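Local coordinates for protein 5-cytosine DNA methyltransferase (Entamoeba histolytica, PDB 3QV2) that binds S-adenosyl-L-homocysteine and probably transfers methyl groups from S-adenosyl-L-methionine to carbon 5 of cytosine in DNA or tRNA, as a DNMT2-type enzyme, at residues I14-G19 and L109-D114; M220-V225 and K241-T246; G22-Y27 and K53-E58. One frame throughout, in Å; residues are numbered along the deposited sequence.

Contact 1: residues I14-G19 and L109-D114. With SAH (S-adenosyl-L-homocysteine), chain B.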
loop_
_atom_site.group_PDB
_atom_site.type_symbol
_atom_site.label_atom_id
_atom_site.label_comp_id
_atom_site.label_asym_id
_atom_site.label_seq_id
_atom_site.Cartn_x
_atom_site.Cartn_y
_atom_site.Cartn_z
ATOM N N ILE A 14 4.303 2.546 15.857
ATOM C CA ILE A 14 4.335 1.096 15.734
ATOM C C ILE A 14 3.782 0.727 14.363
ATOM O O ILE A 14 2.592 0.897 14.098
ATOM C CB ILE A 14 3.495 0.398 16.816
ATOM C CG1 ILE A 14 3.902 0.869 18.213
ATOM C CG2 ILE A 14 3.640 -1.112 16.699
ATOM C CD1 ILE A 14 3.138 0.189 19.331
ATOM N N GLU A 15 4.652 0.233 13.489
ATOM C CA GLU A 15 4.271 -0.065 12.112
ATOM C C GLU A 15 3.755 -1.495 11.977
ATOM O O GLU A 15 4.492 -2.396 11.576
ATOM C CB GLU A 15 5.462 0.171 11.181
ATOM C CG GLU A 15 5.116 0.298 9.706
ATOM C CD GLU A 15 6.301 0.759 8.874
ATOM O OE1 GLU A 15 6.148 0.896 7.644
ATOM O OE2 GLU A 15 7.385 0.986 9.451
ATOM N N PHE A 16 2.488 -1.697 12.318
ATOM C CA PHE A 16 1.874 -3.016 12.229
ATOM C C PHE A 16 1.742 -3.466 10.778
ATOM O O PHE A 16 1.437 -2.661 9.897
ATOM C CB PHE A 16 0.500 -3.017 12.899
ATOM C CG PHE A 16 0.541 -2.754 14.379
ATOM C CD1 PHE A 16 1.027 -3.713 15.251
ATOM C CD2 PHE A 16 0.075 -1.558 14.900
ATOM C CE1 PHE A 16 1.059 -3.479 16.612
ATOM C CE2 PHE A 16 0.102 -1.320 16.262
ATOM C CZ PHE A 16 0.595 -2.282 17.120
ATOM N N PHE A 17 1.962 -4.756 10.538
ATOM C CA PHE A 17 1.920 -5.309 9.189
ATOM C C PHE A 17 2.798 -4.467 8.271
ATOM O O PHE A 17 2.385 -4.082 7.177
ATOM C CB PHE A 17 0.481 -5.351 8.668
ATOM C CG PHE A 17 -0.523 -5.782 9.700
ATOM C CD1 PHE A 17 -0.704 -7.123 9.998
ATOM C CD2 PHE A 17 -1.286 -4.843 10.377
ATOM C CE1 PHE A 17 -1.626 -7.520 10.952
ATOM C CE2 PHE A 17 -2.208 -5.232 11.331
ATOM C CZ PHE A 17 -2.378 -6.572 11.619
ATOM N N SER A 18 4.016 -4.196 8.731
ATOM C CA SER A 18 4.918 -3.251 8.075
ATOM C C SER A 18 5.219 -3.555 6.608
ATOM O O SER A 18 5.466 -2.640 5.823
ATOM C CB SER A 18 6.225 -3.132 8.864
ATOM O OG SER A 18 6.741 -4.409 9.192
ATOM N N GLY A 19 5.204 -4.831 6.239
ATOM C CA GLY A 19 5.507 -5.218 4.872
ATOM C C GLY A 19 6.869 -4.719 4.426
ATOM O O GLY A 19 7.888 -5.073 5.021
ATOM N N LEU A 109 -8.300 -7.459 14.770
ATOM C CA LEU A 109 -9.338 -7.458 15.793
ATOM C C LEU A 109 -8.701 -7.491 17.178
ATOM O O LEU A 109 -9.171 -6.836 18.105
ATOM C CB LEU A 109 -10.276 -8.655 15.620
ATOM C CG LEU A 109 -11.244 -8.603 14.436
ATOM C CD1 LEU A 109 -11.966 -9.934 14.268
ATOM C CD2 LEU A 109 -12.236 -7.463 14.609
ATOM N N HIS A 110 -7.625 -8.261 17.301
ATOM C CA HIS A 110 -6.891 -8.375 18.552
ATOM C C HIS A 110 -6.389 -7.015 19.022
ATOM O O HIS A 110 -6.547 -6.652 20.188
ATOM C CB HIS A 110 -5.713 -9.335 18.382
ATOM C CG HIS A 110 -4.809 -9.398 19.575
ATOM N ND1 HIS A 110 -5.257 -9.748 20.830
ATOM C CD2 HIS A 110 -3.483 -9.156 19.702
ATOM C CE1 HIS A 110 -4.246 -9.720 21.680
ATOM N NE2 HIS A 110 -3.158 -9.363 21.021
ATOM N N LEU A 111 -5.785 -6.265 18.107
ATOM C CA LEU A 111 -5.210 -4.966 18.438
ATOM C C LEU A 111 -6.238 -3.990 19.004
ATOM O O LEU A 111 -5.946 -3.248 19.941
ATOM C CB LEU A 111 -4.526 -4.349 17.216
ATOM C CG LEU A 111 -3.326 -5.117 16.657
ATOM C CD1 LEU A 111 -2.732 -4.394 15.455
ATOM C CD2 LEU A 111 -2.273 -5.323 17.735
ATOM N N TYR A 112 -7.441 -3.992 18.437
ATOM C CA TYR A 112 -8.471 -3.042 18.849
ATOM C C TYR A 112 -9.353 -3.557 19.986
ATOM O O TYR A 112 -9.806 -2.781 20.826
ATOM C CB TYR A 112 -9.315 -2.602 17.648
ATOM C CG TYR A 112 -8.557 -1.731 16.670
ATOM C CD1 TYR A 112 -8.450 -0.361 16.871
ATOM C CD2 TYR A 112 -7.941 -2.278 15.550
ATOM C CE1 TYR A 112 -7.754 0.439 15.986
ATOM C CE2 TYR A 112 -7.243 -1.482 14.658
ATOM C CZ TYR A 112 -7.154 -0.124 14.882
ATOM O OH TYR A 112 -6.462 0.679 14.002
ATOM N N ARG A 113 -9.593 -4.865 20.015
ATOM C CA ARG A 113 -10.382 -5.468 21.087
ATOM C C ARG A 113 -9.579 -5.573 22.377
ATOM O O ARG A 113 -10.042 -5.171 23.444
ATOM C CB ARG A 113 -10.850 -6.871 20.698
ATOM C CG ARG A 113 -11.968 -6.928 19.673
ATOM C CD ARG A 113 -12.256 -8.378 19.312
ATOM N NE ARG A 113 -13.399 -8.522 18.416
ATOM C CZ ARG A 113 -13.736 -9.662 17.823
ATOM N NH1 ARG A 113 -13.012 -10.754 18.027
ATOM N NH2 ARG A 113 -14.791 -9.711 17.021
ATOM N N ASP A 114 -8.372 -6.117 22.269
ATOM C CA ASP A 114 -7.620 -6.544 23.442
ATOM C C ASP A 114 -6.532 -5.571 23.898
ATOM O O ASP A 114 -6.113 -5.610 25.053
ATOM C CB ASP A 114 -7.014 -7.927 23.193
ATOM C CG ASP A 114 -8.046 -8.940 22.736
ATOM O OD1 ASP A 114 -9.214 -8.834 23.164
ATOM O OD2 ASP A 114 -7.694 -9.839 21.944
HETATM N N SAH B . 1.626 -1.920 3.825
HETATM C CA SAH B . 2.762 -2.818 3.755
HETATM C CB SAH B . 2.310 -4.249 3.501
HETATM C CG SAH B . 0.944 -4.678 3.978
HETATM S SD SAH B . 0.415 -6.356 3.575
HETATM C C SAH B . 3.709 -2.341 2.682
HETATM O O SAH B . 4.454 -3.171 2.089
HETATM O OXT SAH B . 3.759 -1.100 2.380
HETATM C "C5'" SAH B . -0.035 -7.204 5.074
HETATM C "C4'" SAH B . 1.052 -7.747 5.927
HETATM O "O4'" SAH B . 0.509 -8.124 7.144
HETATM C "C3'" SAH B . 1.611 -8.950 5.307
HETATM O "O3'" SAH B . 2.913 -8.705 4.898
HETATM C "C2'" SAH B . 1.593 -9.991 6.303
HETATM O "O2'" SAH B . 2.839 -10.588 6.387
HETATM C "C1'" SAH B . 1.266 -9.305 7.556
HETATM N N9 SAH B . 0.584 -10.173 8.473
HETATM C C8 SAH B . -0.464 -10.985 8.284
HETATM N N7 SAH B . -0.723 -11.582 9.459
HETATM C C5 SAH B . 0.169 -11.139 10.377
HETATM C C6 SAH B . 0.369 -11.414 11.731
HETATM N N6 SAH B . -0.480 -12.350 12.427
HETATM N N1 SAH B . 1.374 -10.786 12.368
HETATM C C2 SAH B . 2.176 -9.914 11.741
HETATM N N3 SAH B . 2.002 -9.635 10.445
HETATM C C4 SAH B . 1.017 -10.229 9.747
#
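F16 of strand 11-16 faces L111 of helix 106-115 with their CA atoms 9.6 Å apart, so the backbones stay apart and only side chains bridge the gap. The L111 and F16 side chains point at each other from opposite directions. The methyl CD1 of L111 sits over the centre of the F16 ring, 3.8 Å from the centroid and 11° off the ring normal. This is a CH-pi contact. The second methyl, CD2, reaches only the rim, 4.0 Å from F16 CE1. The other face of the same ring carries I14 CG2, offset toward the rim, so the phenyl group is held between two aliphatic branches. F17 adds a looser touch, its CE2 4.2 Å from L111 CD1. With CG beside the backbone N (chi1 -41°), F17 turns its CB and the CD1 edge of its ring to the ligand's ribose. F17 CB lies 3.2 Å from O4' of S-adenosyl-L-homocysteine. G19 CA packs 3.6 Å from the ligand's CB. The turn after the first strand thus forms part of the cofactor pocket, as expected of a class I methyltransferase of Rossmann type. L64 and P85 also touch F17. Strand 11-16 runs between strands 36-41 and 79-82; M82 of the latter touches both F16 and L111, and helix 138-149 packs against helix 106-115 through L109 and Y112.

Contact 2: residues M220-V225 and K241-T246; sequences MLFDIV and KIVEGT
V243 packs on F222 and L221 where the chain enters the small two-stranded parallel sheet of 224-226 and 249-251. Segment 241-246 lies in the connection between those strands. The contact is at the protein surface, away from the ligand site. Its main interaction is CH-pi. V243 meets F222 at about a right angle, and its CG1 stands over the middle of the ring, 3.7 Å from the centroid and 9° off the normal. The torsion of V243 explains this: CG1 is anti to the backbone N (chi1 174°), while CG2 is left to touch the rim at F222 CZ, 4.0 Å away. Apolar packing extends the patch. L221 CB lies 4.0 Å from the same V243 CG1, and L214 and K218 of helix 212-218 also touch V243. I249 touches F222, tying the patch to the second strand. Within 241-246, T246 OG1 donates to I242 O at 2.6 Å, nearly in line with the carbonyl bond, a side-chain-to-backbone bond between residues four apart in the loop. E244 lies against L221 with both its CG and its carboxylate. Its extended chain runs obliquely past L221, and E244 OE2 comes to 3.5 Å from L221 CD1.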
loop_
_atom_site.group_PDB
_atom_site.type_symbol
_atom_site.label_atom_id
_atom_site.label_comp_id
_atom_site.label_asym_id
_atom_site.label_seq_id
_atom_site.Cartn_x
_atom_site.Cartn_y
_atom_site.Cartn_z
ATOM N N MET A 220 -4.754 -10.522 -25.850
ATOM C CA MET A 220 -5.924 -9.651 -25.914
ATOM C C MET A 220 -6.510 -9.352 -24.536
ATOM O O MET A 220 -7.362 -8.475 -24.394
ATOM C CB MET A 220 -6.994 -10.264 -26.821
ATOM C CG MET A 220 -6.576 -10.379 -28.279
ATOM S SD MET A 220 -6.377 -8.768 -29.066
ATOM C CE MET A 220 -8.065 -8.169 -29.037
ATOM N N LEU A 221 -6.054 -10.079 -23.523
ATOM C CA LEU A 221 -6.562 -9.895 -22.168
ATOM C C LEU A 221 -5.769 -8.842 -21.402
ATOM O O LEU A 221 -6.244 -8.297 -20.406
ATOM C CB LEU A 221 -6.552 -11.221 -21.404
ATOM C CG LEU A 221 -7.373 -12.350 -22.031
ATOM C CD1 LEU A 221 -7.264 -13.623 -21.206
ATOM C CD2 LEU A 221 -8.826 -11.931 -22.188
ATOM N N PHE A 222 -4.558 -8.560 -21.869
ATOM C CA PHE A 222 -3.708 -7.560 -21.233
ATOM C C PHE A 222 -4.297 -6.160 -21.344
ATOM O O PHE A 222 -4.895 -5.806 -22.359
ATOM C CB PHE A 222 -2.315 -7.557 -21.867
ATOM C CG PHE A 222 -1.415 -8.655 -21.375
ATOM C CD1 PHE A 222 -0.901 -8.621 -20.089
ATOM C CD2 PHE A 222 -1.062 -9.705 -22.205
ATOM C CE1 PHE A 222 -0.064 -9.623 -19.634
ATOM C CE2 PHE A 222 -0.226 -10.710 -21.757
ATOM C CZ PHE A 222 0.273 -10.668 -20.469
ATOM N N ASP A 223 -4.124 -5.366 -20.293
ATOM C CA ASP A 223 -4.360 -3.933 -20.387
ATOM C C ASP A 223 -3.035 -3.293 -20.777
ATOM O O ASP A 223 -2.076 -3.316 -20.006
ATOM C CB ASP A 223 -4.857 -3.367 -19.057
ATOM C CG ASP A 223 -5.117 -1.875 -19.124
ATOM O OD1 ASP A 223 -6.272 -1.483 -19.394
ATOM O OD2 ASP A 223 -4.164 -1.095 -18.915
ATOM N N ILE A 224 -2.977 -2.736 -21.981
ATOM C CA ILE A 224 -1.720 -2.230 -22.523
ATOM C C ILE A 224 -1.672 -0.705 -22.550
ATOM O O ILE A 224 -2.649 -0.050 -22.916
ATOM C CB ILE A 224 -1.462 -2.775 -23.940
ATOM C CG1 ILE A 224 -1.633 -4.295 -23.963
ATOM C CG2 ILE A 224 -0.075 -2.384 -24.420
ATOM C CD1 ILE A 224 -1.381 -4.916 -25.319
ATOM N N VAL A 225 -0.528 -0.150 -22.164
ATOM C CA VAL A 225 -0.346 1.296 -22.128
ATOM C C VAL A 225 0.972 1.727 -22.764
ATOM O O VAL A 225 1.940 0.966 -22.797
ATOM C CB VAL A 225 -0.390 1.829 -20.683
ATOM C CG1 VAL A 225 -1.758 1.588 -20.069
ATOM C CG2 VAL A 225 0.699 1.178 -19.845
ATOM N N LYS A 241 2.526 -13.231 -13.328
ATOM C CA LYS A 241 2.185 -14.634 -13.125
ATOM C C LYS A 241 0.790 -14.899 -13.681
ATOM O O LYS A 241 0.580 -15.842 -14.442
ATOM C CB LYS A 241 2.242 -14.993 -11.637
ATOM C CG LYS A 241 2.351 -16.486 -11.348
ATOM C CD LYS A 241 3.700 -17.036 -11.791
ATOM C CE LYS A 241 3.883 -18.490 -11.378
ATOM N NZ LYS A 241 2.901 -19.391 -12.040
ATOM N N ILE A 242 -0.161 -14.057 -13.291
ATOM C CA ILE A 242 -1.516 -14.116 -13.825
ATOM C C ILE A 242 -1.745 -12.905 -14.719
ATOM O O ILE A 242 -1.401 -11.782 -14.353
ATOM C CB ILE A 242 -2.578 -14.139 -12.708
ATOM C CG1 ILE A 242 -2.636 -15.519 -12.048
ATOM C CG2 ILE A 242 -3.948 -13.780 -13.263
ATOM C CD1 ILE A 242 -1.413 -15.863 -11.227
ATOM N N VAL A 243 -2.322 -13.140 -15.892
ATOM C CA VAL A 243 -2.492 -12.089 -16.889
ATOM C C VAL A 243 -3.492 -11.009 -16.470
ATOM O O VAL A 243 -3.164 -9.823 -16.463
ATOM C CB VAL A 243 -2.920 -12.675 -18.252
ATOM C CG1 VAL A 243 -3.244 -11.559 -19.233
ATOM C CG2 VAL A 243 -1.831 -13.585 -18.805
ATOM N N GLU A 244 -4.704 -11.425 -16.120
ATOM C CA GLU A 244 -5.794 -10.482 -15.878
ATOM C C GLU A 244 -5.824 -9.903 -14.465
ATOM O O GLU A 244 -5.648 -10.620 -13.481
ATOM C CB GLU A 244 -7.142 -11.138 -16.192
ATOM C CG GLU A 244 -7.250 -11.685 -17.604
ATOM C CD GLU A 244 -8.596 -12.323 -17.879
ATOM O OE1 GLU A 244 -9.595 -11.580 -17.987
ATOM O OE2 GLU A 244 -8.658 -13.566 -17.982
ATOM N N GLY A 245 -6.051 -8.595 -14.382
ATOM C CA GLY A 245 -6.300 -7.923 -13.118
ATOM C C GLY A 245 -5.119 -7.802 -12.174
ATOM O O GLY A 245 -5.296 -7.494 -10.995
ATOM N N THR A 246 -3.913 -8.034 -12.681
ATOM C CA THR A 246 -2.721 -7.967 -11.841
ATOM C C THR A 246 -1.824 -6.789 -12.202
ATOM O O THR A 246 -0.814 -6.544 -11.542
ATOM C CB THR A 246 -1.903 -9.267 -11.909
ATOM O OG1 THR A 246 -1.358 -9.425 -13.224
ATOM C CG2 THR A 246 -2.779 -10.461 -11.572
#

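Contact 3: residues G22-Y27 and K53-E58. With SAH (S-adenosyl-L-homocysteine), chain B.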
loop_
_atom_site.group_PDB
_atom_site.type_symbol
_atom_site.label_atom_id
_atom_site.label_comp_id
_atom_site.label_asym_id
_atom_site.label_seq_id
_atom_site.Cartn_x
_atom_site.Cartn_y
_atom_site.Cartn_z
ATOM N N GLY A 22 5.841 0.690 3.414
ATOM C CA GLY A 22 5.080 1.669 2.661
ATOM C C GLY A 22 4.569 2.803 3.529
ATOM O O GLY A 22 4.627 3.971 3.142
ATOM N N LEU A 23 4.062 2.459 4.709
ATOM C CA LEU A 23 3.529 3.457 5.630
ATOM C C LEU A 23 4.629 4.379 6.145
ATOM O O LEU A 23 4.435 5.588 6.261
ATOM C CB LEU A 23 2.813 2.784 6.800
ATOM C CG LEU A 23 1.669 1.845 6.417
ATOM C CD1 LEU A 23 1.062 1.209 7.654
ATOM C CD2 LEU A 23 0.616 2.592 5.621
ATOM N N ARG A 24 5.784 3.799 6.454
ATOM C CA ARG A 24 6.938 4.581 6.879
ATOM C C ARG A 24 7.391 5.514 5.762
ATOM O O ARG A 24 7.588 6.711 5.978
ATOM C CB ARG A 24 8.083 3.657 7.298
ATOM C CG ARG A 24 9.358 4.382 7.695
ATOM C CD ARG A 24 10.340 3.440 8.374
ATOM N NE ARG A 24 11.583 4.118 8.736
ATOM C CZ ARG A 24 12.501 3.610 9.552
ATOM N NH1 ARG A 24 12.318 2.419 10.103
ATOM N NH2 ARG A 24 13.602 4.298 9.823
ATOM N N SER A 25 7.551 4.957 4.564
ATOM C CA SER A 25 7.962 5.730 3.399
ATOM C C SER A 25 7.042 6.923 3.174
ATOM O O SER A 25 7.502 8.033 2.910
ATOM C CB SER A 25 7.972 4.845 2.152
ATOM O OG SER A 25 8.884 3.772 2.295
ATOM N N SER A 26 5.738 6.683 3.276
ATOM C CA SER A 26 4.748 7.736 3.093
ATOM C C SER A 26 4.977 8.895 4.057
ATOM O O SER A 26 4.950 10.059 3.658
ATOM C CB SER A 26 3.337 7.176 3.273
ATOM O OG SER A 26 3.071 6.161 2.323
ATOM N N TYR A 27 5.194 8.568 5.327
ATOM C CA TYR A 27 5.443 9.582 6.344
ATOM C C TYR A 27 6.722 10.354 6.047
ATOM O O TYR A 27 6.755 11.580 6.142
ATOM C CB TYR A 27 5.533 8.947 7.734
ATOM C CG TYR A 27 5.770 9.949 8.844
ATOM C CD1 TYR A 27 4.705 10.548 9.504
ATOM C CD2 TYR A 27 7.059 10.300 9.228
ATOM C CE1 TYR A 27 4.916 11.467 10.517
ATOM C CE2 TYR A 27 7.279 11.219 10.238
ATOM C CZ TYR A 27 6.205 11.798 10.879
ATOM O OH TYR A 27 6.415 12.711 11.886
ATOM N N LYS A 53 16.729 -4.225 4.827
ATOM C CA LYS A 53 17.712 -3.799 3.834
ATOM C C LYS A 53 17.672 -2.290 3.611
ATOM O O LYS A 53 18.713 -1.642 3.505
ATOM C CB LYS A 53 17.489 -4.526 2.507
ATOM C CG LYS A 53 18.238 -3.921 1.325
ATOM C CD LYS A 53 19.745 -4.060 1.470
ATOM C CE LYS A 53 20.467 -3.483 0.260
ATOM N NZ LYS A 53 21.940 -3.697 0.324
ATOM N N ASN A 54 16.465 -1.737 3.544
ATOM C CA ASN A 54 16.288 -0.316 3.259
ATOM C C ASN A 54 16.326 0.585 4.495
ATOM O O ASN A 54 16.803 1.717 4.429
ATOM C CB ASN A 54 14.990 -0.085 2.483
ATOM C CG ASN A 54 15.048 -0.641 1.073
ATOM O OD1 ASN A 54 15.529 0.021 0.154
ATOM N ND2 ASN A 54 14.558 -1.862 0.894
ATOM N N PHE A 55 15.825 0.083 5.620
ATOM C CA PHE A 55 15.711 0.901 6.824
ATOM C C PHE A 55 16.727 0.538 7.905
ATOM O O PHE A 55 16.784 1.183 8.952
ATOM C CB PHE A 55 14.284 0.845 7.378
ATOM C CG PHE A 55 13.252 1.410 6.442
ATOM C CD1 PHE A 55 13.176 2.776 6.223
ATOM C CD2 PHE A 55 12.365 0.579 5.778
ATOM C CE1 PHE A 55 12.233 3.303 5.360
ATOM C CE2 PHE A 55 11.417 1.101 4.914
ATOM C CZ PHE A 55 11.353 2.465 4.706
ATOM N N LYS A 56 17.526 -0.492 7.647
ATOM C CA LYS A 56 18.597 -0.886 8.559
ATOM C C LYS A 56 18.101 -1.078 9.990
ATOM O O LYS A 56 18.802 -0.756 10.948
ATOM C CB LYS A 56 19.725 0.148 8.532
ATOM C CG LYS A 56 20.201 0.503 7.135
ATOM C CD LYS A 56 20.642 -0.731 6.367
ATOM C CE LYS A 56 21.134 -0.363 4.977
ATOM N NZ LYS A 56 21.582 -1.554 4.204
ATOM N N GLU A 57 16.886 -1.595 10.127
ATOM C CA GLU A 57 16.309 -1.871 11.436
ATOM C C GLU A 57 15.614 -3.224 11.400
ATOM O O GLU A 57 15.059 -3.611 10.373
ATOM C CB GLU A 57 15.316 -0.777 11.831
ATOM C CG GLU A 57 15.922 0.615 11.903
ATOM C CD GLU A 57 14.881 1.699 12.117
ATOM O OE1 GLU A 57 13.809 1.396 12.681
ATOM O OE2 GLU A 57 15.138 2.854 11.713
ATOM N N GLU A 58 15.645 -3.942 12.516
ATOM C CA GLU A 58 15.060 -5.278 12.569
ATOM C C GLU A 58 13.543 -5.240 12.717
ATOM O O GLU A 58 12.999 -4.395 13.428
ATOM C CB GLU A 58 15.679 -6.097 13.703
ATOM C CG GLU A 58 15.190 -7.535 13.754
ATOM C CD GLU A 58 15.914 -8.360 14.796
ATOM O OE1 GLU A 58 16.631 -7.768 15.632
ATOM O OE2 GLU A 58 15.771 -9.600 14.775
HETATM N N SAH B . 1.626 -1.920 3.825
HETATM C CA SAH B . 2.762 -2.818 3.755
HETATM C CB SAH B . 2.310 -4.249 3.501
HETATM C CG SAH B . 0.944 -4.678 3.978
HETATM S SD SAH B . 0.415 -6.356 3.575
HETATM C C SAH B . 3.709 -2.341 2.682
HETATM O O SAH B . 4.454 -3.171 2.089
HETATM O OXT SAH B . 3.759 -1.100 2.380
HETATM C "C5'" SAH B . -0.035 -7.204 5.074
HETATM C "C4'" SAH B . 1.052 -7.747 5.927
HETATM O "O4'" SAH B . 0.509 -8.124 7.144
HETATM C "C3'" SAH B . 1.611 -8.950 5.307
HETATM O "O3'" SAH B . 2.913 -8.705 4.898
HETATM C "C2'" SAH B . 1.593 -9.991 6.303
HETATM O "O2'" SAH B . 2.839 -10.588 6.387
HETATM C "C1'" SAH B . 1.266 -9.305 7.556
HETATM N N9 SAH B . 0.584 -10.173 8.473
HETATM C C8 SAH B . -0.464 -10.985 8.284
HETATM N N7 SAH B . -0.723 -11.582 9.459
HETATM C C5 SAH B . 0.169 -11.139 10.377
HETATM C C6 SAH B . 0.369 -11.414 11.731
HETATM N N6 SAH B . -0.480 -12.350 12.427
HETATM N N1 SAH B . 1.374 -10.786 12.368
HETATM C C2 SAH B . 2.176 -9.914 11.741
HETATM N N3 SAH B . 2.002 -9.635 10.445
HETATM C C4 SAH B . 1.017 -10.229 9.747
#
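Helix 22-29 follows the first strand of the Rossmann-like methyltransferase fold, and its first residue, G22, belongs to the cofactor site. Across from it, R24 meets F55 and E57, at the C-terminal end of helix 45-55 and in the loop after it. At the site itself, G22 N gives a weak, bent hydrogen bond to OXT of S-adenosyl-L-homocysteine, 2.9 Å long. The backbone of G22 also serves the helix: S26 N and S26 OG reach G22 O from opposite faces of its plane.

R24 carries the contact between the segments. With CG turned away from its own N (chi1 177°) and the chain extended to NE, R24 spans the gap and slides past F55 in the opposite direction. R24 CD lies over one face of the F55 ring, 3.7 Å from the centroid, as a CH-pi contact. The guanidinium continues over the rim, with its plane 23° from that of the ring and R24 NE 3.3 Å from F55 CD1. On the ring's other face is N54 CB. S25 OG meets the ring edge in plane near F55 CZ; its hydrogen-bond partner is G21 O.

Beyond F55 the chain leaves the helix at K56, which has positive phi, and E57 points its side chain toward R24. The resulting salt bridge is end-on and two-pronged. Both carboxylate oxygens are met from above their plane, and the two flat groups are well out of parallel. E28 takes R24 NE and Y51 OH bonds NH1, so several polar partners probably help to fix the guanidinium's rotation. Of the two bonds to E57, the shorter is R24 NH2 to E57 OE2, 2.8 Å at 162°, with the oxygen in the guanidinium plane; R24 NH1 to E57 OE1 is 3.1 Å.

Contacts 1 and 3 share the cofactor end of the Rossmann-like domain. Both touch S-adenosyl-L-homocysteine, and strand 11-16 is followed in the chain by helix 22-29. They meet directly: E15 OE1 lies 3.2 Å from R24 N, a probable hydrogen bond. Contact 1 is buried and apolar. Contact 3 is partly buried and combines ring packing with a salt bridge. Contact 2 is a surface patch, its centre about 33 Å from that of contact 1 and 30 Å from that of contact 3. It lies on the opposite side of the chain's centre from both. Each contact has an aliphatic carbon over a phenylalanine ring, but only contact 3 adds charge pairing across the segments.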